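Local coordinates for protein prolyl-tRNA synthetase (Naegleria fowleri, PDB 6UYH) that probably joins proline to its tRNA at the expense of ATP, and here holds the inhibitor halofuginone and the ATP analogue AMPPNP, at residues F76-T81 / A115-S120; Q144-V149 / W167-S172; G237-L242 / N267-S272. All blocks are in the same frame, centred on the assembly; numbering follows the deposited sequence. Where two conformers were deposited one is given.

Interaction 1 of 3, residues F76-T81 / A115-S120; sequences FPLFVT and ALRPTS. With HFG (7-bromo-6-chloro-3-{3-[(2R,3S)-3-hydroxypiperidin-2-yl]-2-oxopropyl}quinazolin-4(3H)-one), chain D.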
# COMPACT_ATOMS: atom_id res chain seq x y z
N PHE A 76 -11.35 0.02 -0.84
CA PHE A 76 -12.50 -0.74 -1.30
C PHE A 76 -12.05 -2.10 -1.82
O PHE A 76 -10.86 -2.33 -2.04
CB PHE A 76 -13.23 0.02 -2.41
CG PHE A 76 -14.17 1.09 -1.92
CD1 PHE A 76 -13.69 2.31 -1.47
CD2 PHE A 76 -15.54 0.89 -1.97
CE1 PHE A 76 -14.57 3.32 -1.06
CE2 PHE A 76 -16.43 1.89 -1.57
CZ PHE A 76 -15.94 3.10 -1.11
N PRO A 77 -12.98 -3.04 -2.03
CA PRO A 77 -12.59 -4.42 -2.34
C PRO A 77 -12.03 -4.62 -3.75
O PRO A 77 -12.28 -3.86 -4.69
CB PRO A 77 -13.89 -5.21 -2.16
CG PRO A 77 -14.66 -4.41 -1.16
CD PRO A 77 -14.39 -2.98 -1.58
N LEU A 78 -11.27 -5.72 -3.87
CA LEU A 78 -10.73 -6.18 -5.14
C LEU A 78 -11.81 -6.77 -6.04
O LEU A 78 -11.69 -6.73 -7.26
CB LEU A 78 -9.65 -7.26 -4.88
CG LEU A 78 -9.12 -8.07 -6.06
CD1 LEU A 78 -8.27 -7.21 -6.99
CD2 LEU A 78 -8.32 -9.27 -5.55
N PHE A 79 -12.85 -7.34 -5.44
CA PHE A 79 -13.87 -8.05 -6.19
C PHE A 79 -15.03 -7.13 -6.52
O PHE A 79 -15.39 -6.27 -5.72
CB PHE A 79 -14.39 -9.25 -5.41
CG PHE A 79 -13.35 -10.30 -5.16
CD1 PHE A 79 -12.68 -10.89 -6.22
CD2 PHE A 79 -13.05 -10.70 -3.87
CE1 PHE A 79 -11.72 -11.87 -6.00
CE2 PHE A 79 -12.09 -11.67 -3.64
CZ PHE A 79 -11.43 -12.26 -4.70
N VAL A 80 -15.64 -7.37 -7.68
CA VAL A 80 -16.81 -6.61 -8.09
C VAL A 80 -17.79 -7.58 -8.74
O VAL A 80 -17.38 -8.50 -9.46
CB VAL A 80 -16.43 -5.43 -9.02
CG1 VAL A 80 -15.69 -5.92 -10.29
CG2 VAL A 80 -17.67 -4.60 -9.39
N THR A 81 -19.08 -7.40 -8.46
CA THR A 81 -20.08 -8.28 -9.04
C THR A 81 -20.33 -7.93 -10.51
O THR A 81 -20.06 -6.82 -10.98
CB THR A 81 -21.42 -8.21 -8.30
OG1 THR A 81 -21.93 -6.87 -8.31
CG2 THR A 81 -21.27 -8.71 -6.84
N ALA A 115 -15.70 -10.56 -10.58
CA ALA A 115 -14.61 -10.02 -11.37
C ALA A 115 -13.56 -9.33 -10.51
O ALA A 115 -13.81 -8.94 -9.36
CB ALA A 115 -15.15 -9.05 -12.43
N LEU A 116 -12.36 -9.21 -11.07
CA LEU A 116 -11.29 -8.45 -10.43
C LEU A 116 -11.33 -7.00 -10.90
O LEU A 116 -11.54 -6.73 -12.09
CB LEU A 116 -9.92 -9.06 -10.76
CG LEU A 116 -9.77 -10.55 -10.48
CD1 LEU A 116 -8.39 -11.01 -10.90
CD2 LEU A 116 -10.03 -10.88 -9.00
N ARG A 117 -11.15 -6.09 -9.95
CA ARG A 117 -11.09 -4.64 -10.08
C ARG A 117 -10.31 -4.20 -11.31
O ARG A 117 -9.08 -4.38 -11.35
CB ARG A 117 -10.44 -4.06 -8.81
CG ARG A 117 -10.11 -2.58 -8.85
CD ARG A 117 -9.69 -2.10 -7.45
NE ARG A 117 -8.59 -2.90 -6.92
CZ ARG A 117 -8.41 -3.18 -5.64
NH1 ARG A 117 -9.26 -2.76 -4.72
NH2 ARG A 117 -7.36 -3.91 -5.27
N PRO A 118 -10.96 -3.62 -12.32
CA PRO A 118 -10.22 -3.00 -13.44
C PRO A 118 -10.10 -1.50 -13.28
O PRO A 118 -9.38 -0.82 -14.03
CB PRO A 118 -11.09 -3.36 -14.65
CG PRO A 118 -12.49 -3.31 -14.09
CD PRO A 118 -12.40 -3.77 -12.64
N THR A 119 -10.86 -0.99 -12.31
CA THR A 119 -11.03 0.40 -11.89
C THR A 119 -12.23 0.36 -10.94
O THR A 119 -12.98 -0.63 -10.97
CB THR A 119 -11.26 1.37 -13.07
OG1 THR A 119 -11.39 2.70 -12.56
CG2 THR A 119 -12.52 1.01 -13.85
N SER A 120 -12.43 1.37 -10.09
CA SER A 120 -13.37 1.20 -8.97
C SER A 120 -14.64 2.05 -9.03
O SER A 120 -15.35 2.11 -8.02
CB SER A 120 -12.64 1.45 -7.65
OG SER A 120 -11.60 0.50 -7.51
O4' HFG D . -10.44 3.43 -15.48
C21 HFG D . -10.90 4.25 -16.26
C3' HFG D . -11.33 5.62 -15.80
C2' HFG D . -10.62 6.17 -14.56
N1' HFG D . -10.95 5.41 -13.34
C6' HFG D . -10.39 6.03 -12.14
C5' HFG D . -8.89 6.14 -12.21
C4' HFG D . -8.47 6.86 -13.49
C39 HFG D . -9.10 6.23 -14.71
O7' HFG D . -8.76 6.98 -15.88
C1' HFG D . -11.10 3.91 -17.74
N3 HFG D . -11.18 2.47 -17.97
C4 HFG D . -12.30 1.80 -17.50
O11 HFG D . -13.21 2.39 -16.96
C10 HFG D . -12.23 0.34 -17.69
C5 HFG D . -13.29 -0.46 -17.28
C2 HFG D . -10.13 1.81 -18.56
N1 HFG D . -10.03 0.54 -18.72
C9 HFG D . -11.10 -0.23 -18.26
C8 HFG D . -11.00 -1.62 -18.37
C7 HFG D . -12.05 -2.40 -17.94
BR1 HFG D . -11.84 -4.28 -18.01
C6 HFG D . -13.20 -1.83 -17.42
CL1 HFG D . -14.57 -2.81 -17.00
O HOH W 1 -11.76 -1.16 -5.21
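One wall of the halofuginone pocket grows out of a short antiparallel ladder, in which V80 pairs with A115 and F79 with L116. V80 and A115 are the hydrogen-bonded pair. V80 N donates to A115 O and A115 N to V80 O, each at 2.9 Å. One more backbone bond follows past the ladder, R117 N to L78 O at 2.8 Å. On one face of the sheet the F79 and L116 side chains lie side by side, with L116 CD2 3.6 Å from F79 CE1. L78 runs alongside L116 as well. On the other face V80 CG1 meets the methyl group of A115 at 3.8 Å.

The R117 chain starts extended and then bends at chi3 (55°). This turns its guanidinium back to the 76-78 backbone, where L78 CA lies over one face and F76 O near the plane at the edge. A water accepts from R117 NH1 at 3.0 Å and donates to P77 O and S120 OG. R117 NH2 is hydrogen-bonded to N147 OD1 of strand 140-149. Beyond R117, P118 packs on the halogenated ring of halofuginone with CB and CG. T119 OG1 accepts from the piperidine N1' at 2.9 Å. T119, S120 and E121 fit the TxE loop of class IIa synthetases, and E121 also bonds the inhibitor.

Helix 121-131 starts directly after S120 and packs on F76 and V80. Strand 100-105 flanks A115 and L116. The second subunit closes in at F79, whose O accepts from its Y39 and whose ring touches its L116.

Interaction 2 of 3, residues Q144-V149 / W167-S172; sequences QWTNVV and WQEGHS. With HFG (7-bromo-6-chloro-3-{3-[(2R,3S)-3-hydroxypiperidin-2-yl]-2-oxopropyl}quinazolin-4(3H)-one), chain D; ANP (phosphoaminophosphonic acid-adenylate ester), chain C.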
# COMPACT_ATOMS: atom_id res chain seq x y z
N GLN A 144 -7.48 5.81 -3.20
CA GLN A 144 -6.91 4.55 -2.73
C GLN A 144 -5.72 4.14 -3.59
O GLN A 144 -5.71 4.37 -4.80
CB GLN A 144 -7.96 3.42 -2.68
CG GLN A 144 -8.77 3.21 -3.94
CD GLN A 144 -9.76 2.06 -3.80
OE1 GLN A 144 -10.19 1.75 -2.69
NE2 GLN A 144 -10.12 1.44 -4.91
N TRP A 145 -4.71 3.57 -2.93
CA TRP A 145 -3.53 2.99 -3.56
C TRP A 145 -3.76 1.48 -3.65
O TRP A 145 -3.81 0.80 -2.62
CB TRP A 145 -2.28 3.29 -2.73
CG TRP A 145 -1.99 4.75 -2.61
CD1 TRP A 145 -2.40 5.59 -1.61
CD2 TRP A 145 -1.21 5.53 -3.51
NE1 TRP A 145 -1.93 6.86 -1.85
CE2 TRP A 145 -1.21 6.85 -3.01
CE3 TRP A 145 -0.53 5.25 -4.70
CZ2 TRP A 145 -0.54 7.89 -3.66
CZ3 TRP A 145 0.13 6.27 -5.34
CH2 TRP A 145 0.12 7.58 -4.82
N THR A 146 -3.93 0.96 -4.87
CA THR A 146 -4.40 -0.40 -5.06
C THR A 146 -3.72 -1.05 -6.26
O THR A 146 -3.11 -0.38 -7.10
CB THR A 146 -5.93 -0.48 -5.30
OG1 THR A 146 -6.22 0.06 -6.60
CG2 THR A 146 -6.71 0.30 -4.30
N ASN A 147 -3.88 -2.37 -6.35
CA ASN A 147 -3.58 -3.08 -7.59
C ASN A 147 -4.81 -3.16 -8.49
O ASN A 147 -5.94 -3.10 -8.03
CB ASN A 147 -3.01 -4.49 -7.30
CG ASN A 147 -3.92 -5.34 -6.45
OD1 ASN A 147 -4.80 -4.86 -5.75
ND2 ASN A 147 -3.67 -6.64 -6.47
N VAL A 148 -4.55 -3.27 -9.79
CA VAL A 148 -5.57 -3.25 -10.82
C VAL A 148 -5.27 -4.38 -11.79
O VAL A 148 -4.10 -4.67 -12.05
CB VAL A 148 -5.58 -1.90 -11.58
CG1 VAL A 148 -6.85 -1.74 -12.38
CG2 VAL A 148 -5.39 -0.73 -10.61
N VAL A 149 -6.31 -5.02 -12.32
CA VAL A 149 -6.15 -6.14 -13.25
C VAL A 149 -6.91 -5.84 -14.53
O VAL A 149 -8.13 -5.60 -14.49
CB VAL A 149 -6.63 -7.47 -12.65
CG1 VAL A 149 -6.55 -8.59 -13.70
CG2 VAL A 149 -5.80 -7.83 -11.41
N TRP A 167 -1.68 1.58 -8.85
CA TRP A 167 -1.99 2.98 -9.10
C TRP A 167 -2.54 3.60 -7.82
O TRP A 167 -2.69 2.93 -6.80
CB TRP A 167 -2.96 3.14 -10.28
CG TRP A 167 -4.44 2.78 -10.07
CD1 TRP A 167 -5.05 2.31 -8.93
CD2 TRP A 167 -5.46 2.86 -11.06
NE1 TRP A 167 -6.40 2.11 -9.17
CE2 TRP A 167 -6.67 2.44 -10.47
CE3 TRP A 167 -5.47 3.26 -12.41
CZ2 TRP A 167 -7.87 2.40 -11.17
CZ3 TRP A 167 -6.66 3.22 -13.11
CH2 TRP A 167 -7.85 2.79 -12.49
N GLN A 168 -2.82 4.90 -7.89
CA GLN A 168 -3.82 5.50 -7.03
C GLN A 168 -4.98 5.89 -7.93
O GLN A 168 -4.76 6.28 -9.09
CB GLN A 168 -3.32 6.74 -6.27
CG GLN A 168 -2.74 7.88 -7.15
CD GLN A 168 -3.78 8.77 -7.87
OE1 GLN A 168 -3.50 9.30 -8.95
NE2 GLN A 168 -4.96 8.95 -7.27
N GLU A 169 -6.20 5.75 -7.42
CA GLU A 169 -7.37 6.31 -8.07
C GLU A 169 -8.10 7.20 -7.07
O GLU A 169 -8.40 6.77 -5.95
CB GLU A 169 -8.30 5.21 -8.65
CG GLU A 169 -8.75 4.17 -7.62
CD GLU A 169 -9.61 3.08 -8.23
OE1 GLU A 169 -9.39 1.90 -7.89
OE2 GLU A 169 -10.51 3.42 -9.04
N GLY A 170 -8.37 8.43 -7.48
CA GLY A 170 -9.11 9.38 -6.67
C GLY A 170 -10.49 9.57 -7.28
O GLY A 170 -10.64 9.58 -8.49
N HIS A 171 -11.49 9.69 -6.42
CA HIS A 171 -12.89 9.83 -6.82
C HIS A 171 -13.51 10.90 -5.93
O HIS A 171 -13.61 10.70 -4.72
CB HIS A 171 -13.64 8.50 -6.67
CG HIS A 171 -13.09 7.40 -7.53
ND1 HIS A 171 -13.67 7.04 -8.73
CD2 HIS A 171 -12.03 6.58 -7.36
CE1 HIS A 171 -12.98 6.06 -9.27
NE2 HIS A 171 -11.98 5.75 -8.46
N SER A 172 -13.91 12.02 -6.52
CA SER A 172 -14.46 13.13 -5.75
C SER A 172 -15.86 13.48 -6.23
O SER A 172 -16.19 13.31 -7.40
CB SER A 172 -13.56 14.35 -5.86
OG SER A 172 -12.30 14.08 -5.26
O4' HFG D . -10.44 3.43 -15.48
C21 HFG D . -10.90 4.25 -16.26
C3' HFG D . -11.33 5.62 -15.80
C2' HFG D . -10.62 6.17 -14.56
N1' HFG D . -10.95 5.41 -13.34
C6' HFG D . -10.39 6.03 -12.14
C5' HFG D . -8.89 6.14 -12.21
C4' HFG D . -8.47 6.86 -13.49
C39 HFG D . -9.10 6.23 -14.71
O7' HFG D . -8.76 6.98 -15.88
C1' HFG D . -11.10 3.91 -17.74
N3 HFG D . -11.18 2.47 -17.97
C4 HFG D . -12.30 1.80 -17.50
O11 HFG D . -13.21 2.39 -16.96
C10 HFG D . -12.23 0.34 -17.69
C5 HFG D . -13.29 -0.46 -17.28
C2 HFG D . -10.13 1.81 -18.56
N1 HFG D . -10.03 0.54 -18.72
C9 HFG D . -11.10 -0.23 -18.26
C8 HFG D . -11.00 -1.62 -18.37
C7 HFG D . -12.05 -2.40 -17.94
BR1 HFG D . -11.84 -4.28 -18.01
C6 HFG D . -13.20 -1.83 -17.42
CL1 HFG D . -14.57 -2.81 -17.00
PG ANP C . -4.21 3.18 -22.20
O1G ANP C . -4.41 3.59 -23.58
O2G ANP C . -4.71 1.68 -22.05
O3G ANP C . -2.67 3.33 -21.90
PB ANP C . -6.40 3.87 -20.27
O1B ANP C . -7.53 4.67 -20.73
O2B ANP C . -6.79 2.36 -20.34
N3B ANP C . -5.03 4.13 -21.14
PA ANP C . -6.87 4.66 -17.53
O1A ANP C . -7.48 5.99 -17.70
O2A ANP C . -7.91 3.62 -17.28
O3A ANP C . -6.03 4.21 -18.81
O5' ANP C . -5.77 4.54 -16.36
C5' ANP C . -5.16 5.61 -15.60
C4' ANP C . -3.69 5.61 -15.93
O4' ANP C . -3.12 4.31 -15.63
C3' ANP C . -3.40 5.82 -17.41
O3' ANP C . -3.37 7.20 -17.72
C2' ANP C . -2.04 5.15 -17.59
O2' ANP C . -1.00 6.09 -17.35
C1' ANP C . -2.07 4.03 -16.53
N9 ANP C . -2.29 2.70 -17.10
C8 ANP C . -3.35 2.30 -17.87
N7 ANP C . -3.30 1.04 -18.23
C5 ANP C . -2.12 0.58 -17.66
C6 ANP C . -1.49 -0.68 -17.67
N6 ANP C . -2.00 -1.76 -18.26
N1 ANP C . -0.31 -0.79 -17.03
C2 ANP C . 0.18 0.28 -16.39
N3 ANP C . -0.33 1.51 -16.30
C4 ANP C . -1.49 1.59 -16.96
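E169 OE1 is gripped by Q144 NE2 from the partner strand, by S120 OG, and weakly by W167 NE1. The Q144 bond is 3.1 Å from NE2 to OE1 and fairly straight, 162° at the hydrogen. It lies in the amide plane but meets OE1 from above the carboxylate plane. Q144 and E169 run side by side. Matching first torsions (chi1 51° and 55°) and extended chains send both side chains the same way, which brings NE2 to OE1. The other oxygen, E169 OE2, accepts from H171 NE2 at 2.8 Å. F76 N holds Q144 OE1.

The W167 indole stands beside T146. E169 CB lies over one of its faces. V148 CG2 covers the opposite face, though V148 has two conformers and this contact is less certain. The six-membered end of the indole reaches both ligands: CH2 is 3.5 Å from halofuginone C5', and CZ3 is 3.6 Å from O5' of AMPPNP. On the other side of the sheet Q168 CB sits over the six-membered ring of W145, 3.5 Å from its centroid. W145 NE1 is hydrogen-bonded to D63 OD1.

Backbone bonds join Q144 with E169 and T146 with W167. The two antiparallel strands and the loop between them, which sends R150 and E152 to AMPPNP, are motif 2 of class II synthetases.

Interaction 3 of 3, residues G237-L242 / N267-S272; sequences GTSHHL and NSWGLS. With HFG (7-bromo-6-chloro-3-{3-[(2R,3S)-3-hydroxypiperidin-2-yl]-2-oxopropyl}quinazolin-4(3H)-one), chain D; ANP (phosphoaminophosphonic acid-adenylate ester), chain C.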
# COMPACT_ATOMS: atom_id res chain seq x y z
N GLY A 237 -0.89 9.94 -17.16
CA GLY A 237 -1.78 10.05 -16.02
C GLY A 237 -3.02 10.80 -16.47
O GLY A 237 -2.97 11.51 -17.47
N THR A 238 -4.13 10.65 -15.76
CA THR A 238 -5.42 11.04 -16.33
C THR A 238 -6.27 11.71 -15.26
O THR A 238 -6.32 11.23 -14.13
CB THR A 238 -6.14 9.80 -16.87
OG1 THR A 238 -5.24 9.05 -17.70
CG2 THR A 238 -7.30 10.22 -17.71
N SER A 239 -6.96 12.79 -15.62
CA SER A 239 -7.85 13.46 -14.67
C SER A 239 -9.14 13.84 -15.40
O SER A 239 -9.13 14.68 -16.30
CB SER A 239 -7.16 14.68 -14.06
OG SER A 239 -7.98 15.29 -13.08
N HIS A 240 -10.25 13.21 -15.00
CA HIS A 240 -11.55 13.33 -15.67
C HIS A 240 -12.48 14.24 -14.89
O HIS A 240 -12.59 14.12 -13.67
CB HIS A 240 -12.27 11.98 -15.77
CG HIS A 240 -11.46 10.88 -16.37
ND1 HIS A 240 -11.20 10.79 -17.72
CD2 HIS A 240 -10.89 9.79 -15.81
CE1 HIS A 240 -10.49 9.71 -17.96
NE2 HIS A 240 -10.29 9.08 -16.82
N HIS A 241 -13.24 15.07 -15.61
CA HIS A 241 -14.50 15.59 -15.09
C HIS A 241 -15.62 14.67 -15.58
O HIS A 241 -15.83 14.53 -16.79
CB HIS A 241 -14.75 17.03 -15.53
CG HIS A 241 -16.05 17.58 -15.03
ND1 HIS A 241 -16.43 17.52 -13.70
CD2 HIS A 241 -17.08 18.17 -15.68
CE1 HIS A 241 -17.62 18.06 -13.56
NE2 HIS A 241 -18.04 18.47 -14.75
N LEU A 242 -16.31 14.04 -14.64
CA LEU A 242 -17.36 13.09 -14.97
C LEU A 242 -18.73 13.76 -15.07
O LEU A 242 -19.70 13.10 -15.47
CB LEU A 242 -17.39 11.95 -13.94
CG LEU A 242 -16.08 11.18 -13.68
CD1 LEU A 242 -16.27 10.18 -12.54
CD2 LEU A 242 -15.59 10.47 -14.95
N ASN A 267 -15.56 13.84 -10.26
CA ASN A 267 -14.31 13.63 -10.98
C ASN A 267 -13.74 12.28 -10.60
O ASN A 267 -14.05 11.73 -9.54
CB ASN A 267 -13.25 14.69 -10.64
CG ASN A 267 -13.71 16.10 -10.87
OD1 ASN A 267 -14.53 16.38 -11.75
ND2 ASN A 267 -13.15 17.01 -10.09
N SER A 268 -12.86 11.75 -11.45
CA SER A 268 -11.95 10.69 -11.03
C SER A 268 -10.61 10.88 -11.74
O SER A 268 -10.53 11.54 -12.78
CB SER A 268 -12.52 9.28 -11.29
OG SER A 268 -12.63 9.00 -12.67
N TRP A 269 -9.55 10.32 -11.16
CA TRP A 269 -8.21 10.61 -11.65
C TRP A 269 -7.29 9.49 -11.19
O TRP A 269 -7.46 8.96 -10.09
CB TRP A 269 -7.70 11.98 -11.16
CG TRP A 269 -8.37 12.53 -9.89
CD1 TRP A 269 -9.53 13.26 -9.82
CD2 TRP A 269 -7.90 12.42 -8.53
NE1 TRP A 269 -9.82 13.60 -8.51
CE2 TRP A 269 -8.83 13.09 -7.70
CE3 TRP A 269 -6.77 11.82 -7.94
CZ2 TRP A 269 -8.67 13.18 -6.31
CZ3 TRP A 269 -6.62 11.90 -6.54
CH2 TRP A 269 -7.57 12.57 -5.75
N GLY A 270 -6.34 9.10 -12.04
CA GLY A 270 -5.44 8.01 -11.69
C GLY A 270 -4.05 8.19 -12.26
O GLY A 270 -3.87 8.78 -13.33
N LEU A 271 -3.07 7.63 -11.56
CA LEU A 271 -1.66 7.65 -11.91
C LEU A 271 -1.09 6.30 -11.50
O LEU A 271 -1.38 5.84 -10.39
CB LEU A 271 -0.94 8.78 -11.15
CG LEU A 271 0.56 8.97 -11.37
CD1 LEU A 271 0.80 9.78 -12.63
CD2 LEU A 271 1.20 9.66 -10.16
N SER A 272 -0.30 5.65 -12.37
CA SER A 272 0.11 4.25 -12.14
C SER A 272 1.63 4.09 -12.15
O SER A 272 2.39 5.03 -12.41
CB SER A 272 -0.47 3.33 -13.21
OG SER A 272 0.30 3.43 -14.40
O4' HFG D . -10.44 3.43 -15.48
C21 HFG D . -10.90 4.25 -16.26
C3' HFG D . -11.33 5.62 -15.80
C2' HFG D . -10.62 6.17 -14.56
N1' HFG D . -10.95 5.41 -13.34
C6' HFG D . -10.39 6.03 -12.14
C5' HFG D . -8.89 6.14 -12.21
C4' HFG D . -8.47 6.86 -13.49
C39 HFG D . -9.10 6.23 -14.71
O7' HFG D . -8.76 6.98 -15.88
C1' HFG D . -11.10 3.91 -17.74
N3 HFG D . -11.18 2.47 -17.97
C4 HFG D . -12.30 1.80 -17.50
O11 HFG D . -13.21 2.39 -16.96
C10 HFG D . -12.23 0.34 -17.69
C5 HFG D . -13.29 -0.46 -17.28
C2 HFG D . -10.13 1.81 -18.56
N1 HFG D . -10.03 0.54 -18.72
C9 HFG D . -11.10 -0.23 -18.26
C8 HFG D . -11.00 -1.62 -18.37
C7 HFG D . -12.05 -2.40 -17.94
BR1 HFG D . -11.84 -4.28 -18.01
C6 HFG D . -13.20 -1.83 -17.42
CL1 HFG D . -14.57 -2.81 -17.00
PG ANP C . -4.21 3.18 -22.20
O1G ANP C . -4.41 3.59 -23.58
O2G ANP C . -4.71 1.68 -22.05
O3G ANP C . -2.67 3.33 -21.90
PB ANP C . -6.40 3.87 -20.27
O1B ANP C . -7.53 4.67 -20.73
O2B ANP C . -6.79 2.36 -20.34
N3B ANP C . -5.03 4.13 -21.14
PA ANP C . -6.87 4.66 -17.53
O1A ANP C . -7.48 5.99 -17.70
O2A ANP C . -7.91 3.62 -17.28
O3A ANP C . -6.03 4.21 -18.81
O5' ANP C . -5.77 4.54 -16.36
C5' ANP C . -5.16 5.61 -15.60
C4' ANP C . -3.69 5.61 -15.93
O4' ANP C . -3.12 4.31 -15.63
C3' ANP C . -3.40 5.82 -17.41
O3' ANP C . -3.37 7.20 -17.72
C2' ANP C . -2.04 5.15 -17.59
O2' ANP C . -1.00 6.09 -17.35
C1' ANP C . -2.07 4.03 -16.53
N9 ANP C . -2.29 2.70 -17.10
C8 ANP C . -3.35 2.30 -17.87
N7 ANP C . -3.30 1.04 -18.23
C5 ANP C . -2.12 0.58 -17.66
C6 ANP C . -1.49 -0.68 -17.67
N6 ANP C . -2.00 -1.76 -18.26
N1 ANP C . -0.31 -0.79 -17.03
C2 ANP C . 0.18 0.28 -16.39
N3 ANP C . -0.33 1.51 -16.30
C4 ANP C . -1.49 1.59 -16.96
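Strands 237-242 and 267-272 run almost exactly antiparallel, at 174° with axes 4.7 Å apart, inside the antiparallel active-site sheet of class II synthetases. T238 with G270 and H240 with S268 are hydrogen-bonded pairs. H240 N to S268 O is the shortest of their backbone bonds, at 2.8 Å. S239 with W269 and H241 with N267 are non-hydrogen-bonded pairs.

The side chains of the two kinds of pair leave by different faces. T238, H240 and S268 face the ligands. The outer edge of the H240 ring meets halofuginone, and H240 NE2 donates to its O7' at 2.8 Å. The other ring nitrogen, ND1, is held by T220 OG1, which fixes the ring. T238 OG1 and the ribose O3' of AMPPNP share a hydrogen bond of 2.6 Å. G270 has no side chain, and the piperidine ring settles against its backbone, with C4' 3.4 Å from G270 N.

The other face turns to helix 177-198. There H241 ND1 donates nearly straight, 170°, to N267 OD1, which lies in the imidazole plane. N267 ND2 bonds A180 O on that helix, and W269 NE1 is hydrogen-bonded to E183 OE1.

Strand 261-272 and helix 274-283 fit motif 3, and R274 binds AMPPNP. At the strand end S272 OG donates to adenine N3 at 2.8 Å.

Overall arrangement
From the N terminus the three contacts follow in series; none nests or crosses. Interaction 1 closes a 33-residue loop that holds strand 100-105 and most of 108-116. Interaction 2 closes 17 residues, the long connection of a hairpin. Interaction 3 closes 24 residues that include helix 245-250. S120 and R117 tie interaction 1 to interaction 2 through E169 and N147. Probable hydrogen bonds G170 N to W269 O and N267 N to S172 O join interactions 2 and 3, as strands 164-174 and 261-272 are neighbours. Interactions 1 and 3 do not touch, with nearest atoms about 6 Å apart; halofuginone bridges them. AMPPNP is shared by interactions 2 and 3.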